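Long-range contacts in hypothetical protein PA3499 (Pseudomonas aeruginosa, PDB 2IG8), which is of unknown function but belongs to the YjgF-like clan, whose small alpha/beta proteins typically assemble as trimers, as this one does: residues 82-87 and 114-119; 34-39 and 125-130; 52-57 and 94-99. One frame throughout, in Å; residues are numbered along the deposited sequence.

Overall arrangement
The three contacts knit together one mixed sheet and the helices laid against it. Contact 1 pairs strands 78-85 and 110-115, and contact 2 pairs strands 29-36 and 126-133; because strand 126-133 also lies beside strand 78-85, the two share that sheet, their centres about 10 Å apart. Contact 3 joins helices 53-70 and 91-101, with its centre about 14 Å from contact 1 and 11 Å from contact 2. Along the chain, segments 34-39 and 125-130 bracket the other two pairs, whose segments alternate. Ile94 meets Val83 and Val126, linking helix layer to sheet, while Tyr84, Glu127 and Asp129 on the other face look toward a second subunit of the trimer.

Contact 1. Residues 82-87 and 114-119; sequences NVYVTR and VEVSGL
Val85 and Val114 join the ends of two parallel neighbouring strands, where three backbone hydrogen bonds and a bridging water connect the segments. Val114 N donates to Val83 O at 3.0 Å, Val114 O in turn receives Val85 N at 3.0 Å in an almost straight bond (173°), and Val85 O takes Val116 N at 2.8 Å, less straight at 144°. Val85 O is also approached by Glu115 CA at 3.1 Å, a CA-H...O contact. Beyond the strand ends, one water donates to both Thr86 O and Val116 O, its oxygen 2.6 Å from each, bridging two carbonyls that could not bond each other.

Glu115 CG is trans to the backbone N (chi1 -174°), which lays the chain along the loop at Thr86 and Arg87. There its OE1 accepts from the backbone N of Ile88, and its OE2 hydrogen-bonds Ser117 OG of the third subunit. The same pairing recurs at the other interface, where Ser117 OG bonds Glu115 OE2 of the second subunit. Arg87 forms a salt bridge with Asp90.

On the face with Tyr84 and Val114 the packing is apolar. Tyr84 CD1 sits 3.7 Å from Val116 CG1, while Val114 CG2 runs beside the ring, and farther along Leu119 CD1 meets Thr86 CG2 at 3.9 Å. With the Glu115 carboxylate divided between its own chain and Ser117 of a neighbouring subunit, the strand ends of the beta-alpha-beta unit are tied by hydrogen bonds to the trimer interface.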
loop_
_atom_site.group_PDB
_atom_site.type_symbol
_atom_site.label_atom_id
_atom_site.label_comp_id
_atom_site.label_asym_id
_atom_site.label_seq_id
_atom_site.Cartn_x
_atom_site.Cartn_y
_atom_site.Cartn_z
ATOM N N ASN B 82 6.419 3.294 1.253
ATOM C CA ASN B 82 6.121 2.089 2.004
ATOM C C ASN B 82 7.260 1.097 1.866
ATOM O O ASN B 82 7.667 0.749 0.754
ATOM C CB ASN B 82 4.799 1.513 1.593
ATOM C CG ASN B 82 3.636 2.397 2.035
ATOM O OD1 ASN B 82 3.786 3.261 2.919
ATOM N ND2 ASN B 82 2.529 2.235 1.414
ATOM N N VAL B 83 7.764 0.655 3.007
ATOM C CA VAL B 83 9.037 -0.047 3.058
ATOM C C VAL B 83 8.783 -1.440 3.601
ATOM O O VAL B 83 8.131 -1.607 4.652
ATOM C CB VAL B 83 10.036 0.687 3.958
ATOM C CG1 VAL B 83 11.394 -0.072 3.971
ATOM C CG2 VAL B 83 10.165 2.153 3.494
ATOM N N TYR B 84 9.247 -2.430 2.855
ATOM C CA TYR B 84 9.111 -3.822 3.245
ATOM C C TYR B 84 10.508 -4.352 3.464
ATOM O O TYR B 84 11.309 -4.374 2.525
ATOM C CB TYR B 84 8.442 -4.625 2.127
ATOM C CG TYR B 84 7.161 -4.026 1.687
ATOM C CD1 TYR B 84 6.024 -4.195 2.453
ATOM C CD2 TYR B 84 7.074 -3.249 0.522
ATOM C CE1 TYR B 84 4.822 -3.607 2.086
ATOM C CE2 TYR B 84 5.858 -2.657 0.147
ATOM C CZ TYR B 84 4.747 -2.849 0.927
ATOM O OH TYR B 84 3.510 -2.307 0.581
ATOM N N VAL B 85 10.783 -4.795 4.690
ATOM C CA VAL B 85 12.079 -5.333 5.073
ATOM C C VAL B 85 11.952 -6.803 5.430
ATOM O O VAL B 85 10.902 -7.269 5.883
ATOM C CB VAL B 85 12.715 -4.538 6.274
ATOM C CG1 VAL B 85 12.938 -3.082 5.905
ATOM C CG2 VAL B 85 11.867 -4.695 7.594
ATOM N N THR B 86 13.018 -7.568 5.218
ATOM C CA THR B 86 13.010 -8.951 5.645
ATOM C C THR B 86 13.378 -9.127 7.116
ATOM O O THR B 86 13.100 -10.172 7.691
ATOM C CB THR B 86 13.955 -9.818 4.783
ATOM O OG1 THR B 86 15.268 -9.258 4.832
ATOM C CG2 THR B 86 13.443 -9.881 3.340
ATOM N N ARG B 87 14.007 -8.109 7.704
ATOM C CA ARG B 87 14.443 -8.118 9.095
ATOM C C ARG B 87 14.048 -6.797 9.732
ATOM O O ARG B 87 14.616 -5.732 9.409
ATOM C CB ARG B 87 15.972 -8.318 9.211
ATOM C CG ARG B 87 16.484 -9.511 8.436
ATOM C CD ARG B 87 17.992 -9.731 8.623
ATOM N NE ARG B 87 18.743 -8.573 8.186
ATOM C CZ ARG B 87 20.063 -8.537 8.018
ATOM N NH1 ARG B 87 20.818 -9.598 8.227
ATOM N NH2 ARG B 87 20.624 -7.410 7.646
ATOM N N VAL B 114 7.207 -2.363 7.437
ATOM C CA VAL B 114 6.809 -3.621 8.039
ATOM C C VAL B 114 7.776 -4.721 7.608
ATOM O O VAL B 114 8.458 -4.613 6.579
ATOM C CB VAL B 114 5.338 -4.040 7.704
ATOM C CG1 VAL B 114 4.319 -2.969 8.237
ATOM C CG2 VAL B 114 5.145 -4.330 6.205
ATOM N N GLU B 115 7.861 -5.764 8.415
ATOM C CA GLU B 115 8.685 -6.911 8.026
ATOM C C GLU B 115 7.840 -7.938 7.282
ATOM O O GLU B 115 6.867 -8.459 7.811
ATOM C CB GLU B 115 9.322 -7.553 9.238
ATOM C CG GLU B 115 10.303 -8.653 8.904
ATOM C CD GLU B 115 10.608 -9.511 10.110
ATOM O OE1 GLU B 115 11.429 -9.099 10.947
ATOM O OE2 GLU B 115 10.042 -10.609 10.192
ATOM N N VAL B 116 8.240 -8.228 6.057
ATOM C CA VAL B 116 7.610 -9.275 5.265
ATOM C C VAL B 116 8.402 -10.573 5.439
ATOM O O VAL B 116 9.538 -10.591 5.958
ATOM C CB VAL B 116 7.506 -8.850 3.769
ATOM C CG1 VAL B 116 6.532 -7.625 3.602
ATOM C CG2 VAL B 116 8.859 -8.576 3.180
ATOM N N SER B 117 7.824 -11.673 5.008
ATOM C CA SER B 117 8.493 -12.944 5.191
ATOM C C SER B 117 9.361 -13.276 3.984
ATOM O O SER B 117 10.194 -14.169 4.060
ATOM C CB SER B 117 7.490 -14.044 5.533
ATOM O OG SER B 117 6.535 -14.215 4.520
ATOM N N GLY B 118 9.232 -12.521 2.894
ATOM C CA GLY B 118 10.074 -12.774 1.726
ATOM C C GLY B 118 9.963 -11.714 0.646
ATOM O O GLY B 118 8.923 -11.074 0.487
ATOM N N LEU B 119 11.053 -11.542 -0.091
ATOM C CA LEU B 119 11.095 -10.693 -1.278
ATOM C C LEU B 119 11.497 -11.519 -2.479
ATOM O O LEU B 119 11.935 -12.663 -2.339
ATOM C CB LEU B 119 12.069 -9.523 -1.059
ATOM C CG LEU B 119 11.720 -8.602 0.117
ATOM C CD1 LEU B 119 12.829 -7.561 0.329
ATOM C CD2 LEU B 119 10.353 -7.906 -0.071
HETATM O O HOH W 1 11.588 -12.004 6.570
#

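Contact 2. Residues 34-39 and 125-130; sequences GMTAHP and LVEIDA
The flat carboxylate of Glu127 reaches across to segment 34-39, where the methyl CG2 of Thr36 lies over one of its faces, 3.3 Å from OE1, and Gly34 CA is 3.4 Å from OE2. Its CG is anti to the backbone N (chi1 175°), which carries the extended chain over Met35 O and brings the carboxylate across the Thr36 methyl. A second flat group, the imidazole of His38, lies beyond the strand pairing: Pro39 CB, after a cis peptide bond, stands over the centre of one face, and the ring also stacks with that of Phe121.

Between the strands the backbone does the joining. Met35 and Ile128 form an antiparallel hydrogen-bonded pair: Met35 N donates to Ile128 O at 2.9 Å and 174°, and Ile128 N returns a bond of 3.0 Å to Met35 O in the carbonyl plane. CA-H...O contacts accompany them, Gly34 CA to Ile128 O and Glu127 CA to Met35 O. Past Thr36 direct pairing gives way to a water, which accepts from Ala37 N at 2.8 Å and donates to Val126 O at 2.6 Å. Thr36 OG1 accepts from His38 N, 3.3 Å away, turning the chain as an ST turn.

Ile128 and Val126 rest against helix 53-70, on Val60 and Gln56, whereas Asp129 forms a salt bridge with Lys80 of the second subunit. Antiparallel pairing in mid-sheet, helices on one side and a neighbouring subunit on the other, is the arrangement of the trimeric YjgF-like fold.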
loop_
_atom_site.group_PDB
_atom_site.type_symbol
_atom_site.label_atom_id
_atom_site.label_comp_id
_atom_site.label_asym_id
_atom_site.label_seq_id
_atom_site.Cartn_x
_atom_site.Cartn_y
_atom_site.Cartn_z
ATOM N N GLY B 34 7.344 -1.386 -7.111
ATOM C CA GLY B 34 8.250 -1.573 -6.002
ATOM C C GLY B 34 9.660 -1.742 -6.524
ATOM O O GLY B 34 9.894 -2.468 -7.504
ATOM N N MET B 35 10.588 -1.044 -5.891
ATOM C CA MET B 35 11.985 -1.065 -6.292
ATOM C C MET B 35 12.862 -1.815 -5.285
ATOM O O MET B 35 12.646 -1.755 -4.072
ATOM C CB MET B 35 12.489 0.367 -6.507
ATOM C CG MET B 35 11.945 1.054 -7.797
ATOM S SD MET B 35 12.553 0.389 -9.369
ATOM C CE MET B 35 10.998 -0.277 -10.041
ATOM N N THR B 36 13.847 -2.544 -5.815
ATOM C CA THR B 36 14.768 -3.326 -5.018
ATOM C C THR B 36 16.201 -3.062 -5.508
ATOM O O THR B 36 16.411 -2.448 -6.576
ATOM C CB THR B 36 14.514 -4.835 -5.128
ATOM O OG1 THR B 36 15.035 -5.307 -6.374
ATOM C CG2 THR B 36 13.024 -5.190 -5.009
ATOM N N ALA B 37 17.175 -3.559 -4.742
ATOM C CA ALA B 37 18.571 -3.365 -5.074
ATOM C C ALA B 37 19.142 -4.477 -5.994
ATOM O O ALA B 37 20.327 -4.528 -6.234
ATOM C CB ALA B 37 19.420 -3.197 -3.781
ATOM N N HIS B 38 18.286 -5.337 -6.528
ATOM C CA HIS B 38 18.682 -6.337 -7.528
ATOM C C HIS B 38 18.755 -5.640 -8.904
ATOM O O HIS B 38 17.876 -4.860 -9.237
ATOM C CB HIS B 38 17.645 -7.463 -7.571
ATOM C CG HIS B 38 17.988 -8.580 -8.512
ATOM N ND1 HIS B 38 17.443 -8.680 -9.770
ATOM C CD2 HIS B 38 18.826 -9.634 -8.383
ATOM C CE1 HIS B 38 17.931 -9.750 -10.379
ATOM N NE2 HIS B 38 18.782 -10.342 -9.564
ATOM N N PRO B 39 19.735 -5.984 -9.743
ATOM C CA PRO B 39 20.787 -7.016 -9.626
ATOM C C PRO B 39 22.091 -6.658 -8.933
ATOM O O PRO B 39 22.939 -7.539 -8.799
ATOM C CB PRO B 39 21.047 -7.392 -11.086
ATOM C CG PRO B 39 20.834 -6.106 -11.837
ATOM C CD PRO B 39 19.705 -5.396 -11.103
ATOM N N LEU B 125 17.094 -7.437 1.140
ATOM C CA LEU B 125 16.716 -7.077 2.504
ATOM C C LEU B 125 15.585 -6.036 2.541
ATOM O O LEU B 125 14.994 -5.831 3.589
ATOM C CB LEU B 125 17.920 -6.478 3.251
ATOM C CG LEU B 125 19.076 -7.422 3.547
ATOM C CD1 LEU B 125 20.315 -6.626 4.092
ATOM C CD2 LEU B 125 18.589 -8.512 4.490
ATOM N N VAL B 126 15.317 -5.372 1.411
ATOM C CA VAL B 126 14.336 -4.280 1.372
ATOM C C VAL B 126 13.749 -4.064 -0.019
ATOM O O VAL B 126 14.402 -4.277 -1.051
ATOM C CB VAL B 126 14.941 -2.954 1.962
ATOM C CG1 VAL B 126 16.108 -2.431 1.086
ATOM C CG2 VAL B 126 13.872 -1.848 2.125
ATOM N N GLU B 127 12.475 -3.673 -0.032
ATOM C CA GLU B 127 11.798 -3.214 -1.223
ATOM C C GLU B 127 10.990 -1.979 -0.811
ATOM O O GLU B 127 10.422 -1.946 0.281
ATOM C CB GLU B 127 10.888 -4.313 -1.786
ATOM C CG GLU B 127 10.065 -3.869 -2.970
ATOM C CD GLU B 127 9.694 -5.007 -3.937
ATOM O OE1 GLU B 127 10.088 -6.171 -3.733
ATOM O OE2 GLU B 127 9.013 -4.707 -4.926
ATOM N N ILE B 128 10.992 -0.965 -1.666
ATOM C CA ILE B 128 10.254 0.246 -1.378
ATOM C C ILE B 128 9.271 0.570 -2.485
ATOM O O ILE B 128 9.623 0.582 -3.679
ATOM C CB ILE B 128 11.190 1.436 -1.125
ATOM C CG1 ILE B 128 12.118 1.134 0.069
ATOM C CG2 ILE B 128 10.348 2.711 -0.931
ATOM C CD1 ILE B 128 13.193 2.235 0.401
ATOM N N ASP B 129 8.028 0.813 -2.069
ATOM C CA ASP B 129 6.966 1.275 -2.933
ATOM C C ASP B 129 6.820 2.776 -2.723
ATOM O O ASP B 129 6.427 3.213 -1.624
ATOM C CB ASP B 129 5.666 0.532 -2.568
ATOM C CG ASP B 129 4.568 0.663 -3.624
ATOM O OD1 ASP B 129 4.776 1.303 -4.692
ATOM O OD2 ASP B 129 3.455 0.143 -3.370
ATOM N N ALA B 130 7.189 3.559 -3.737
ATOM C CA ALA B 130 7.301 5.027 -3.629
ATOM C C ALA B 130 6.123 5.695 -4.352
ATOM O O ALA B 130 5.726 5.278 -5.449
ATOM C CB ALA B 130 8.635 5.542 -4.223
HETATM O O HOH W 2 16.860 -4.227 -2.030
#

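Contact 3. Residues 52-57 and 94-99; sequences DAHAQA and IGRARQ
In the helix layer that covers one face of the sheet, helices 53-70 and 91-101 meet where His54 and Ala57 face Ala97, their short axes 8.1 Å apart at closest and crossing at -43°. Small side chains permit this approach: Ala57 CB and Ala97 CB touch at 3.6 Å. Next to them the methyl CD1 of Ile94 lies against both Ala57 CB, at 4.0 Å, and Ala53 CB, at 4.1 Å. Ile94 begins by pointing away from the partner helix, but its CG1 branch bends back (chi2 43°) and turns that methyl against both alanines.

On the outer flank His54 extends its imidazole across the gap, with CG anti to the backbone N. Arg96 CB sits over one face of the ring, 4.0 Å from its centroid and 13° off the normal, a CH-pi contact, while CD2 of His54 rests 3.7 Å from Ala97 CA. The His54 and Arg96 side chains cross at about a right angle, and the guanidinium of Arg96 leads away from helix 53-70. The ring nitrogen NE2 of His54 is hydrogen-bonded to Glu100 OE1, one turn farther along helix 91-101, so the rotation of the imidazole is fixed by a polar link as well as by packing.

At the start of helix 53-70, Asp52 is the N-cap: its OD1 accepts from Ala55 N at 2.9 Å. Between the two segments themselves no hydrogen bond forms; they meet through alanine methyls, the Ile94 branch and the CH-pi contact of Arg96 CB with the His54 ring, so the packing is apolar and the bond to Glu100 adds a polar restraint on the ring.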
loop_
_atom_site.group_PDB
_atom_site.type_symbol
_atom_site.label_atom_id
_atom_site.label_comp_id
_atom_site.label_asym_id
_atom_site.label_seq_id
_atom_site.Cartn_x
_atom_site.Cartn_y
_atom_site.Cartn_z
ATOM N N ASP B 52 24.496 -4.548 2.787
ATOM C CA ASP B 52 23.650 -4.483 3.979
ATOM C C ASP B 52 22.403 -3.639 3.736
ATOM O O ASP B 52 22.215 -3.082 2.637
ATOM C CB ASP B 52 24.459 -4.015 5.213
ATOM C CG ASP B 52 24.984 -2.556 5.128
ATOM O OD1 ASP B 52 24.517 -1.740 4.287
ATOM O OD2 ASP B 52 25.949 -2.256 5.916
ATOM N N ALA B 53 21.558 -3.517 4.760
ATOM C CA ALA B 53 20.237 -2.891 4.578
ATOM C C ALA B 53 20.337 -1.414 4.206
ATOM O O ALA B 53 19.581 -0.933 3.370
ATOM C CB ALA B 53 19.382 -3.052 5.842
ATOM N N HIS B 54 21.269 -0.699 4.847
ATOM C CA HIS B 54 21.512 0.695 4.562
ATOM C C HIS B 54 21.958 0.872 3.097
ATOM O O HIS B 54 21.409 1.707 2.393
ATOM C CB HIS B 54 22.578 1.201 5.512
ATOM C CG HIS B 54 22.946 2.637 5.348
ATOM N ND1 HIS B 54 23.869 3.244 6.163
ATOM C CD2 HIS B 54 22.467 3.616 4.546
ATOM C CE1 HIS B 54 23.992 4.517 5.818
ATOM N NE2 HIS B 54 23.178 4.755 4.816
ATOM N N ALA B 55 22.947 0.089 2.665
ATOM C CA ALA B 55 23.415 0.156 1.283
ATOM C C ALA B 55 22.285 -0.199 0.276
ATOM O O ALA B 55 22.103 0.504 -0.755
ATOM C CB ALA B 55 24.690 -0.713 1.063
ATOM N N GLN B 56 21.525 -1.252 0.573
ATOM C CA GLN B 56 20.428 -1.639 -0.283
ATOM C C GLN B 56 19.379 -0.521 -0.358
ATOM O O GLN B 56 18.879 -0.220 -1.440
ATOM C CB GLN B 56 19.785 -2.950 0.151
ATOM C CG GLN B 56 20.666 -4.209 -0.065
ATOM C CD GLN B 56 19.920 -5.513 0.006
ATOM O OE1 GLN B 56 18.734 -5.583 -0.317
ATOM N NE2 GLN B 56 20.642 -6.600 0.389
ATOM N N ALA B 57 19.034 0.069 0.780
ATOM C CA ALA B 57 17.987 1.102 0.780
ATOM C C ALA B 57 18.426 2.298 -0.072
ATOM O O ALA B 57 17.638 2.849 -0.819
ATOM C CB ALA B 57 17.630 1.525 2.195
ATOM N N ILE B 94 17.339 1.648 7.354
ATOM C CA ILE B 94 16.503 2.363 6.402
ATOM C C ILE B 94 16.406 3.853 6.820
ATOM O O ILE B 94 16.528 4.765 5.975
ATOM C CB ILE B 94 15.101 1.674 6.248
ATOM C CG1 ILE B 94 15.119 0.465 5.297
ATOM C CG2 ILE B 94 14.137 2.627 5.626
ATOM C CD1 ILE B 94 16.189 -0.531 5.327
ATOM N N GLY B 95 16.224 4.115 8.109
ATOM C CA GLY B 95 16.268 5.501 8.620
ATOM C C GLY B 95 17.531 6.274 8.217
ATOM O O GLY B 95 17.458 7.400 7.703
ATOM N N ARG B 96 18.684 5.640 8.367
ATOM C CA ARG B 96 19.950 6.251 8.018
ATOM C C ARG B 96 20.017 6.570 6.539
ATOM O O ARG B 96 20.419 7.650 6.188
ATOM C CB ARG B 96 21.099 5.317 8.331
ATOM C CG ARG B 96 21.636 5.449 9.699
ATOM C CD ARG B 96 22.873 4.577 9.856
ATOM N NE ARG B 96 23.422 4.647 11.218
ATOM C CZ ARG B 96 22.874 4.083 12.293
ATOM N NH1 ARG B 96 21.700 3.404 12.231
ATOM N NH2 ARG B 96 23.509 4.213 13.441
ATOM N N ALA B 97 19.571 5.625 5.706
ATOM C CA ALA B 97 19.496 5.809 4.252
ATOM C C ALA B 97 18.638 7.030 3.882
ATOM O O ALA B 97 19.039 7.882 3.086
ATOM C CB ALA B 97 18.960 4.568 3.576
ATOM N N ARG B 98 17.465 7.126 4.510
ATOM C CA ARG B 98 16.597 8.253 4.296
ATOM C C ARG B 98 17.219 9.580 4.728
ATOM O O ARG B 98 17.097 10.590 3.999
ATOM C CB ARG B 98 15.259 8.031 4.977
ATOM C CG ARG B 98 14.401 7.044 4.221
ATOM C CD ARG B 98 12.975 7.051 4.726
ATOM N NE ARG B 98 12.857 6.446 6.045
ATOM C CZ ARG B 98 11.771 5.825 6.505
ATOM N NH1 ARG B 98 11.794 5.294 7.718
ATOM N NH2 ARG B 98 10.667 5.734 5.778
ATOM N N GLN B 99 17.893 9.606 5.867
ATOM C CA GLN B 99 18.528 10.857 6.308
ATOM C C GLN B 99 19.539 11.316 5.258
ATOM O O GLN B 99 19.635 12.502 4.944
ATOM C CB GLN B 99 19.210 10.701 7.662
ATOM C CG GLN B 99 18.201 10.538 8.814
ATOM C CD GLN B 99 17.514 11.825 9.226
ATOM O OE1 GLN B 99 17.868 12.917 8.795
ATOM N NE2 GLN B 99 16.500 11.692 10.071
#